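Local coordinates for protein aldo-keto reductase family 1, member B4 (Aldose reductase) (Schistosoma japonicum, PDB 4HBK) that probably reduces aldehydes such as aldose sugars to the corresponding alcohols with NADPH, as an aldose reductase of the aldo/keto reductase family, at residues Cys78-Arg83 / Gly153-Thr158; Leu112-Phe117 / Ile143-Pro148; Phe116-His121 / Cys165-Pro170. All coordinates share one frame; numbering follows the deposited sequence.

How the interactions relate
All three contacts join loops that follow strands of the parallel eight-stranded sheet, which in this family closes into an (alpha/beta)8 barrel. Along the chain come 78-83, after strand 75-77, then 112-121, from the end of strand 107-112 into helix 119-133, then 143-148, 153-158 and 165-170, all in or at the start of the long loop between strand 138-143 and helix 171-183. Interactions 2 and 3 share Phe116 and Phe117, their centres about 7 Å apart. The centre of interaction 1 lies about 10 Å from that of interaction 2 and about 14 Å from that of interaction 3. Buried interaction 2 thus adjoins two surface contacts, and the long loop is held against the predicted active-site end.

Interaction 1. Residues Cys78-Arg83 / Gly153-Thr158; sequences CAYVYR and GDLFPT
Leu155 carries this contact, dividing its two methyls among three residues of 78-83. Leu155 CD2 lies 3.7 Å from Val81 CA and 3.8 Å from Val81 CG2, and it also comes up to the edge of the Tyr80 ring, 4.0 Å from Tyr80 CE2. Leu155 CD1 instead meets the guanidinium of Arg83, whose NH1 lies 3.2 Å away. Arg83 and Leu155 run past each other in opposite directions; bends in the arginine chain bring NH1 up to that methyl. In Val81 the branch opposite the backbone N is CG2 and faces Leu155, reaching Phe156 CE2 at 4.2 Å as well, whereas CG1 sits between N and the carbonyl carbon and packs on the ring of Tyr82, the predicted proton donor. Tyr80 swings its ring to the leucine with chi1 at -179°. No hydrogen bond crosses; the contact is mainly apolar and lies near the surface. Segment 78-83, with a short 3-10 turn at 80-82, leads from strand 75-77 to helix 85-98. Tyr80 continues onto helices 85-98 and 119-133 through Glu85, Glu128 and Thr129, while Leu155 O accepts a hydrogen bond from Trp113 NE1 in the loop after strand 107-112.

Interaction 2. Residues Leu112-Phe117 / Ile143-Pro148; sequences LWNTFF and IHWPVP
Asn114 OD1 is buried without a polar partner in the model, lying over a face of the Trp113 indole and at the edge of Trp145, 3.4 Å from Trp145 CD1. The amide crosses Trp145 obliquely, and Asn114 ND2 lies 2.9 Å from Val147 O. Trp113 and His144 meet edge to face, their planes at 90°: Trp113 CZ3 stands 3.9 Å above the centre of the His144 ring. With CG opposite the backbone N (chi1 -178°), the indole of Trp113 reaches 143-148 although its CB points away. Trp113 CZ3 also lies 3.7 Å from Trp145 CD1, making an aromatic cluster of the three residues; the Trp113 NE1 is bonded elsewhere, to Leu155 O. Phe117 fills the other part of the contact: Phe117 CZ packs on Ile143 CG2 at 3.5 Å, and Phe117 CD2 on Pro148 CB at 3.8 Å. Between the backbones, His144 N donates to Leu112 O (3.1 Å, 153°), extending the parallel pairing of Leu112 with Ile143. The contact therefore sits where neighbouring parallel strands run out into loops, the usual place of the active site in an (alpha/beta)8 barrel, consistent with His144 as a predicted substrate-binding residue beside Tyr82 and Lys111.

Interaction 3. Residues Phe116-His121 / Cys165-Pro170; sequences FFRPEH and CLDNVP
Arg118 grips the carboxylate of Asp167 side-on with two nitrogens, one to each oxygen. Arg118 NE donates to Asp167 OD2 at 2.9 Å (165°) and Arg118 NH2 to Asp167 OD1 at 3.0 Å (167°); both oxygens use their syn lone pairs, and the two flat groups lie only 18° from coplanar. The arginine chain is extended from CG to NE, which carries the guanidinium out to the acid. Asp167 OD1 takes a further hydrogen bond from Asn168 N, which arrives from above the carboxylate plane. These bonds hold the rotation of the carboxylate and probably favour its charged form. Close packing continues at the root of the arginine, where Arg118 CG touches Val169 CG2 at 3.4 Å. The other valine methyl, Val169 CG1, lies 3.6 Å from Phe117 O. Elsewhere the fit is looser: Pro119 CD only brushes Val169 CG1 at 4.3 Å, and the exposed Asn168 turns its CB away from 116-121, its backbone O lying over one face of the guanidinium. The salt bridge ties the start of helix 119-133 to the loop ahead of helix 171-183, with Pro170 at the N-cap position. Thr174 of that second helix meets Val169 and hydrogen-bonds Phe117 O, while Pro119 touches Glu177.

Interaction 1. Residues Cys78-Arg83 / Gly153-Thr158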
loop_
_atom_site.group_PDB
_atom_site.type_symbol
_atom_site.label_atom_id
_atom_site.label_comp_id
_atom_site.label_asym_id
_atom_site.label_seq_id
_atom_site.Cartn_x
_atom_site.Cartn_y
_atom_site.Cartn_z
ATOM N N CYS A 78 4.200 5.346 -1.471
ATOM C CA CYS A 78 4.281 6.594 -0.710
ATOM C C CYS A 78 2.914 7.011 -0.180
ATOM O O CYS A 78 1.902 6.381 -0.471
ATOM C CB CYS A 78 4.860 7.723 -1.582
ATOM S SG CYS A 78 6.361 7.290 -2.527
ATOM N N ALA A 79 2.881 8.078 0.604
ATOM C CA ALA A 79 1.606 8.618 1.044
ATOM C C ALA A 79 1.760 10.054 1.511
ATOM O O ALA A 79 2.752 10.419 2.142
ATOM C CB ALA A 79 0.966 7.736 2.132
ATOM N N TYR A 80 0.769 10.868 1.172
ATOM C CA TYR A 80 0.771 12.267 1.544
ATOM C C TYR A 80 0.899 12.396 3.047
ATOM O O TYR A 80 1.589 13.276 3.550
ATOM C CB TYR A 80 -0.535 12.915 1.084
ATOM C CG TYR A 80 -0.638 14.385 1.403
ATOM C CD1 TYR A 80 -0.344 15.344 0.442
ATOM C CD2 TYR A 80 -1.043 14.818 2.661
ATOM C CE1 TYR A 80 -0.449 16.696 0.725
ATOM C CE2 TYR A 80 -1.143 16.170 2.955
ATOM C CZ TYR A 80 -0.846 17.103 1.986
ATOM O OH TYR A 80 -0.952 18.450 2.269
ATOM N N VAL A 81 0.224 11.507 3.766
ATOM C CA VAL A 81 0.090 11.648 5.217
ATOM C C VAL A 81 1.397 11.432 5.991
ATOM O O VAL A 81 1.497 11.823 7.151
ATOM C CB VAL A 81 -0.989 10.694 5.785
ATOM C CG1 VAL A 81 -0.524 9.250 5.691
ATOM C CG2 VAL A 81 -1.303 11.047 7.225
ATOM N N TYR A 82 2.394 10.810 5.368
ATOM C CA TYR A 82 3.675 10.592 6.051
ATOM C C TYR A 82 4.513 11.864 6.022
ATOM O O TYR A 82 5.555 11.944 6.669
ATOM C CB TYR A 82 4.447 9.443 5.407
ATOM C CG TYR A 82 3.703 8.135 5.451
ATOM C CD1 TYR A 82 3.117 7.692 6.633
ATOM C CD2 TYR A 82 3.571 7.352 4.323
ATOM C CE1 TYR A 82 2.431 6.500 6.688
ATOM C CE2 TYR A 82 2.884 6.150 4.366
ATOM C CZ TYR A 82 2.314 5.733 5.551
ATOM O OH TYR A 82 1.629 4.541 5.613
ATOM N N ARG A 83 4.063 12.843 5.241
ATOM C CA ARG A 83 4.686 14.162 5.203
ATOM C C ARG A 83 6.169 14.129 4.824
ATOM O O ARG A 83 6.960 14.911 5.349
ATOM C CB ARG A 83 4.511 14.849 6.559
ATOM C CG ARG A 83 3.062 15.161 6.875
ATOM C CD ARG A 83 2.916 16.549 7.470
ATOM N NE ARG A 83 2.672 16.483 8.905
ATOM C CZ ARG A 83 1.668 17.102 9.519
ATOM N NH1 ARG A 83 0.816 17.845 8.823
ATOM N NH2 ARG A 83 1.522 16.984 10.833
ATOM N N GLY A 153 -7.203 21.985 7.824
ATOM C CA GLY A 153 -6.414 22.139 9.024
ATOM C C GLY A 153 -5.345 21.084 9.112
ATOM O O GLY A 153 -4.590 20.859 8.161
ATOM N N ASP A 154 -5.292 20.424 10.260
ATOM C CA ASP A 154 -4.296 19.394 10.486
ATOM C C ASP A 154 -4.705 18.068 9.830
ATOM O O ASP A 154 -5.870 17.863 9.480
ATOM C CB ASP A 154 -4.068 19.244 11.983
ATOM C CG ASP A 154 -3.702 20.567 12.644
ATOM O OD1 ASP A 154 -3.137 21.445 11.955
ATOM O OD2 ASP A 154 -3.986 20.735 13.842
ATOM N N LEU A 155 -3.745 17.173 9.653
ATOM C CA LEU A 155 -4.040 15.931 8.960
ATOM C C LEU A 155 -5.001 15.067 9.758
ATOM O O LEU A 155 -5.766 14.294 9.188
ATOM C CB LEU A 155 -2.757 15.179 8.607
ATOM C CG LEU A 155 -2.283 15.628 7.223
ATOM C CD1 LEU A 155 -1.934 17.109 7.258
ATOM C CD2 LEU A 155 -1.114 14.814 6.732
ATOM N N PHE A 156 -4.954 15.207 11.075
ATOM C CA PHE A 156 -5.918 14.561 11.951
ATOM C C PHE A 156 -6.677 15.629 12.736
ATOM O O PHE A 156 -6.346 15.900 13.893
ATOM C CB PHE A 156 -5.209 13.611 12.919
ATOM C CG PHE A 156 -4.685 12.361 12.271
ATOM C CD1 PHE A 156 -5.413 11.184 12.324
ATOM C CD2 PHE A 156 -3.461 12.362 11.618
ATOM C CE1 PHE A 156 -4.932 10.025 11.731
ATOM C CE2 PHE A 156 -2.973 11.213 11.023
ATOM C CZ PHE A 156 -3.705 10.039 11.082
ATOM N N PRO A 157 -7.696 16.247 12.110
ATOM C CA PRO A 157 -8.441 17.311 12.798
ATOM C C PRO A 157 -9.024 16.756 14.086
ATOM O O PRO A 157 -9.664 15.703 14.044
ATOM C CB PRO A 157 -9.581 17.652 11.830
ATOM C CG PRO A 157 -9.284 16.937 10.552
ATOM C CD PRO A 157 -8.322 15.832 10.843
ATOM N N THR A 158 -8.828 17.444 15.207
ATOM C CA THR A 158 -9.195 16.876 16.505
ATOM C C THR A 158 -9.936 17.868 17.414
ATOM O O THR A 158 -9.646 19.055 17.400
ATOM C CB THR A 158 -7.931 16.331 17.236
ATOM O OG1 THR A 158 -7.252 15.375 16.403
ATOM C CG2 THR A 158 -8.308 15.667 18.554
#

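Interaction 2. Residues Leu112-Phe117 / Ile143-Pro148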
loop_
_atom_site.group_PDB
_atom_site.type_symbol
_atom_site.label_atom_id
_atom_site.label_comp_id
_atom_site.label_asym_id
_atom_site.label_seq_id
_atom_site.Cartn_x
_atom_site.Cartn_y
_atom_site.Cartn_z
ATOM N N LEU A 112 -4.298 9.455 -1.534
ATOM C CA LEU A 112 -5.080 10.628 -1.205
ATOM C C LEU A 112 -5.474 10.565 0.259
ATOM O O LEU A 112 -6.100 9.590 0.676
ATOM C CB LEU A 112 -6.343 10.645 -2.073
ATOM C CG LEU A 112 -7.371 11.736 -1.757
ATOM C CD1 LEU A 112 -6.784 13.101 -2.076
ATOM C CD2 LEU A 112 -8.656 11.505 -2.547
ATOM N N TRP A 113 -5.129 11.601 1.032
ATOM C CA TRP A 113 -5.420 11.610 2.464
ATOM C C TRP A 113 -6.842 12.053 2.829
ATOM O O TRP A 113 -7.443 12.869 2.128
ATOM C CB TRP A 113 -4.402 12.447 3.241
ATOM C CG TRP A 113 -4.674 12.416 4.708
ATOM C CD1 TRP A 113 -5.045 13.464 5.500
ATOM C CD2 TRP A 113 -4.654 11.259 5.557
ATOM N NE1 TRP A 113 -5.224 13.035 6.794
ATOM C CE2 TRP A 113 -4.996 11.687 6.855
ATOM C CE3 TRP A 113 -4.365 9.907 5.346
ATOM C CZ2 TRP A 113 -5.066 10.809 7.939
ATOM C CZ3 TRP A 113 -4.423 9.041 6.423
ATOM C CH2 TRP A 113 -4.774 9.495 7.703
ATOM N N ASN A 114 -7.344 11.527 3.952
ATOM C CA ASN A 114 -8.749 11.667 4.375
ATOM C C ASN A 114 -9.321 13.100 4.384
ATOM O O ASN A 114 -10.533 13.294 4.241
ATOM C CB ASN A 114 -8.960 11.039 5.775
ATOM C CG ASN A 114 -8.447 9.582 5.890
ATOM O OD1 ASN A 114 -7.594 9.132 5.120
ATOM N ND2 ASN A 114 -8.965 8.853 6.881
ATOM N N THR A 115 -8.463 14.100 4.577
ATOM C CA THR A 115 -8.926 15.485 4.676
ATOM C C THR A 115 -9.195 16.126 3.303
ATOM O O THR A 115 -9.662 17.269 3.222
ATOM C CB THR A 115 -7.920 16.359 5.436
ATOM O OG1 THR A 115 -6.637 16.242 4.814
ATOM C CG2 THR A 115 -7.819 15.932 6.919
ATOM N N PHE A 116 -8.910 15.385 2.237
ATOM C CA PHE A 116 -9.065 15.894 0.877
ATOM C C PHE A 116 -10.043 15.061 0.040
ATOM O O PHE A 116 -9.982 15.098 -1.187
ATOM C CB PHE A 116 -7.706 15.944 0.165
ATOM C CG PHE A 116 -6.651 16.720 0.914
ATOM C CD1 PHE A 116 -6.577 18.099 0.811
ATOM C CD2 PHE A 116 -5.730 16.066 1.713
ATOM C CE1 PHE A 116 -5.603 18.819 1.512
ATOM C CE2 PHE A 116 -4.752 16.769 2.411
ATOM C CZ PHE A 116 -4.690 18.147 2.311
ATOM N N PHE A 117 -10.938 14.324 0.700
ATOM C CA PHE A 117 -11.890 13.450 0.011
ATOM C C PHE A 117 -13.053 14.195 -0.662
ATOM O O PHE A 117 -13.660 13.684 -1.609
ATOM C CB PHE A 117 -12.448 12.381 0.954
ATOM C CG PHE A 117 -11.450 11.300 1.329
ATOM C CD1 PHE A 117 -10.186 11.261 0.756
ATOM C CD2 PHE A 117 -11.789 10.318 2.258
ATOM C CE1 PHE A 117 -9.266 10.269 1.111
ATOM C CE2 PHE A 117 -10.881 9.332 2.614
ATOM C CZ PHE A 117 -9.616 9.307 2.036
ATOM N N ILE A 143 -7.245 5.764 -2.629
ATOM C CA ILE A 143 -7.932 6.395 -1.512
ATOM C C ILE A 143 -7.433 5.749 -0.215
ATOM O O ILE A 143 -7.568 4.534 -0.020
ATOM C CB ILE A 143 -9.450 6.263 -1.637
ATOM C CG1 ILE A 143 -9.911 6.848 -2.977
ATOM C CG2 ILE A 143 -10.139 6.969 -0.468
ATOM C CD1 ILE A 143 -11.414 6.899 -3.137
ATOM N N HIS A 144 -6.841 6.552 0.669
ATOM C CA HIS A 144 -6.101 5.992 1.813
ATOM C C HIS A 144 -6.992 5.225 2.798
ATOM O O HIS A 144 -6.588 4.181 3.311
ATOM C CB HIS A 144 -5.331 7.088 2.543
ATOM C CG HIS A 144 -4.093 6.609 3.230
ATOM N ND1 HIS A 144 -2.901 7.307 3.181
ATOM C CD2 HIS A 144 -3.860 5.518 3.996
ATOM C CE1 HIS A 144 -1.990 6.662 3.887
ATOM N NE2 HIS A 144 -2.545 5.577 4.396
ATOM N N TRP A 145 -8.187 5.763 3.052
ATOM C CA TRP A 145 -9.183 5.195 3.969
ATOM C C TRP A 145 -10.562 5.501 3.398
ATOM O O TRP A 145 -10.701 6.424 2.597
ATOM C CB TRP A 145 -9.072 5.829 5.374
ATOM C CG TRP A 145 -7.854 5.403 6.150
ATOM C CD1 TRP A 145 -6.646 6.034 6.193
ATOM C CD2 TRP A 145 -7.731 4.248 6.992
ATOM N NE1 TRP A 145 -5.773 5.341 7.008
ATOM C CE2 TRP A 145 -6.418 4.243 7.512
ATOM C CE3 TRP A 145 -8.604 3.222 7.359
ATOM C CZ2 TRP A 145 -5.951 3.238 8.365
ATOM C CZ3 TRP A 145 -8.139 2.224 8.207
ATOM C CH2 TRP A 145 -6.822 2.236 8.696
ATOM N N PRO A 146 -11.584 4.726 3.801
ATOM C CA PRO A 146 -13.004 5.005 3.522
ATOM C C PRO A 146 -13.644 6.017 4.493
ATOM O O PRO A 146 -14.864 6.247 4.435
ATOM C CB PRO A 146 -13.688 3.644 3.699
ATOM C CG PRO A 146 -12.650 2.717 4.312
ATOM C CD PRO A 146 -11.392 3.478 4.558
ATOM N N VAL A 147 -12.836 6.619 5.360
ATOM C CA VAL A 147 -13.355 7.532 6.392
ATOM C C VAL A 147 -12.882 8.976 6.199
ATOM O O VAL A 147 -11.759 9.321 6.545
ATOM C CB VAL A 147 -12.945 7.071 7.804
ATOM C CG1 VAL A 147 -13.403 8.095 8.860
ATOM C CG2 VAL A 147 -13.514 5.683 8.105
ATOM N N PRO A 148 -13.747 9.834 5.652
ATOM C CA PRO A 148 -13.304 11.213 5.437
ATOM C C PRO A 148 -13.168 11.988 6.750
ATOM O O PRO A 148 -13.877 11.707 7.714
ATOM C CB PRO A 148 -14.403 11.812 4.540
ATOM C CG PRO A 148 -15.573 10.915 4.710
ATOM C CD PRO A 148 -15.043 9.550 5.018
#

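Interaction 3. Residues Phe116-His121 / Cys165-Pro170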
loop_
_atom_site.group_PDB
_atom_site.type_symbol
_atom_site.label_atom_id
_atom_site.label_comp_id
_atom_site.label_asym_id
_atom_site.label_seq_id
_atom_site.Cartn_x
_atom_site.Cartn_y
_atom_site.Cartn_z
ATOM N N PHE A 116 -8.910 15.385 2.237
ATOM C CA PHE A 116 -9.065 15.894 0.877
ATOM C C PHE A 116 -10.043 15.061 0.040
ATOM O O PHE A 116 -9.982 15.098 -1.187
ATOM C CB PHE A 116 -7.706 15.944 0.165
ATOM C CG PHE A 116 -6.651 16.720 0.914
ATOM C CD1 PHE A 116 -6.577 18.099 0.811
ATOM C CD2 PHE A 116 -5.730 16.066 1.713
ATOM C CE1 PHE A 116 -5.603 18.819 1.512
ATOM C CE2 PHE A 116 -4.752 16.769 2.411
ATOM C CZ PHE A 116 -4.690 18.147 2.311
ATOM N N PHE A 117 -10.938 14.324 0.700
ATOM C CA PHE A 117 -11.890 13.450 0.011
ATOM C C PHE A 117 -13.053 14.195 -0.662
ATOM O O PHE A 117 -13.660 13.684 -1.609
ATOM C CB PHE A 117 -12.448 12.381 0.954
ATOM C CG PHE A 117 -11.450 11.300 1.329
ATOM C CD1 PHE A 117 -10.186 11.261 0.756
ATOM C CD2 PHE A 117 -11.789 10.318 2.258
ATOM C CE1 PHE A 117 -9.266 10.269 1.111
ATOM C CE2 PHE A 117 -10.881 9.332 2.614
ATOM C CZ PHE A 117 -9.616 9.307 2.036
ATOM N N ARG A 118 -13.379 15.392 -0.187
ATOM C CA ARG A 118 -14.410 16.165 -0.873
ATOM C C ARG A 118 -13.955 16.457 -2.297
ATOM O O ARG A 118 -12.793 16.783 -2.528
ATOM C CB ARG A 118 -14.793 17.434 -0.112
ATOM C CG ARG A 118 -15.631 17.120 1.107
ATOM C CD ARG A 118 -16.455 18.300 1.568
ATOM N NE ARG A 118 -17.304 17.941 2.700
ATOM C CZ ARG A 118 -18.625 18.084 2.716
ATOM N NH1 ARG A 118 -19.252 18.596 1.655
ATOM N NH2 ARG A 118 -19.314 17.725 3.796
ATOM N N PRO A 119 -14.877 16.319 -3.258
ATOM C CA PRO A 119 -14.537 16.370 -4.682
ATOM C C PRO A 119 -13.697 17.585 -5.047
ATOM O O PRO A 119 -12.763 17.454 -5.829
ATOM C CB PRO A 119 -15.911 16.430 -5.365
ATOM C CG PRO A 119 -16.830 15.735 -4.403
ATOM C CD PRO A 119 -16.318 16.110 -3.037
ATOM N N GLU A 120 -14.018 18.744 -4.482
ATOM C CA GLU A 120 -13.364 19.983 -4.879
ATOM C C GLU A 120 -11.892 20.066 -4.445
ATOM O O GLU A 120 -11.172 20.968 -4.869
ATOM C CB GLU A 120 -14.153 21.205 -4.375
ATOM C CG GLU A 120 -14.148 21.401 -2.862
ATOM C CD GLU A 120 -15.367 20.797 -2.170
ATOM O OE1 GLU A 120 -15.922 19.775 -2.666
ATOM O OE2 GLU A 120 -15.766 21.354 -1.124
ATOM N N HIS A 121 -11.446 19.122 -3.617
ATOM C CA HIS A 121 -10.079 19.136 -3.098
ATOM C C HIS A 121 -9.162 18.050 -3.678
ATOM O O HIS A 121 -7.941 18.139 -3.566
ATOM C CB HIS A 121 -10.091 19.011 -1.571
ATOM C CG HIS A 121 -10.757 20.153 -0.876
ATOM N ND1 HIS A 121 -11.730 19.977 0.088
ATOM C CD2 HIS A 121 -10.600 21.493 -1.010
ATOM C CE1 HIS A 121 -12.147 21.156 0.514
ATOM N NE2 HIS A 121 -11.474 22.091 -0.132
ATOM N N CYS A 165 -12.317 14.973 14.036
ATOM C CA CYS A 165 -13.387 15.718 13.378
ATOM C C CYS A 165 -13.740 15.015 12.068
ATOM O O CYS A 165 -13.052 15.172 11.063
ATOM C CB CYS A 165 -12.967 17.172 13.117
ATOM S SG CYS A 165 -12.676 18.168 14.628
ATOM N N LEU A 166 -14.810 14.227 12.100
ATOM C CA LEU A 166 -15.239 13.426 10.958
ATOM C C LEU A 166 -15.896 14.275 9.871
ATOM O O LEU A 166 -16.376 15.375 10.128
ATOM C CB LEU A 166 -16.223 12.350 11.431
ATOM C CG LEU A 166 -15.674 11.028 11.994
ATOM C CD1 LEU A 166 -14.192 11.078 12.280
ATOM C CD2 LEU A 166 -16.452 10.582 13.226
ATOM N N ASP A 167 -15.910 13.756 8.646
ATOM C CA ASP A 167 -16.643 14.394 7.563
ATOM C C ASP A 167 -17.499 13.339 6.866
ATOM O O ASP A 167 -17.303 12.140 7.074
ATOM C CB ASP A 167 -15.683 15.095 6.584
ATOM C CG ASP A 167 -16.404 16.079 5.662
ATOM O OD1 ASP A 167 -17.604 16.341 5.897
ATOM O OD2 ASP A 167 -15.775 16.596 4.708
ATOM N N ASN A 168 -18.465 13.775 6.065
ATOM C CA ASN A 168 -19.310 12.842 5.319
ATOM C C ASN A 168 -19.211 13.073 3.810
ATOM O O ASN A 168 -19.668 14.096 3.303
ATOM C CB ASN A 168 -20.769 12.948 5.769
ATOM C CG ASN A 168 -20.942 12.689 7.254
ATOM O OD1 ASN A 168 -20.043 12.162 7.918
ATOM N ND2 ASN A 168 -22.107 13.051 7.785
ATOM N N VAL A 169 -18.608 12.123 3.098
ATOM C CA VAL A 169 -18.422 12.249 1.655
ATOM C C VAL A 169 -18.606 10.898 0.996
ATOM O O VAL A 169 -17.831 9.979 1.252
ATOM C CB VAL A 169 -17.008 12.738 1.299
ATOM C CG1 VAL A 169 -16.910 12.972 -0.197
ATOM C CG2 VAL A 169 -16.654 14.009 2.082
ATOM N N PRO A 170 -19.625 10.766 0.134
ATOM C CA PRO A 170 -19.832 9.443 -0.456
ATOM C C PRO A 170 -18.595 8.953 -1.205
ATOM O O PRO A 170 -17.916 9.714 -1.905
ATOM C CB PRO A 170 -21.009 9.668 -1.409
ATOM C CG PRO A 170 -21.748 10.844 -0.807
ATOM C CD PRO A 170 -20.641 11.733 -0.318
#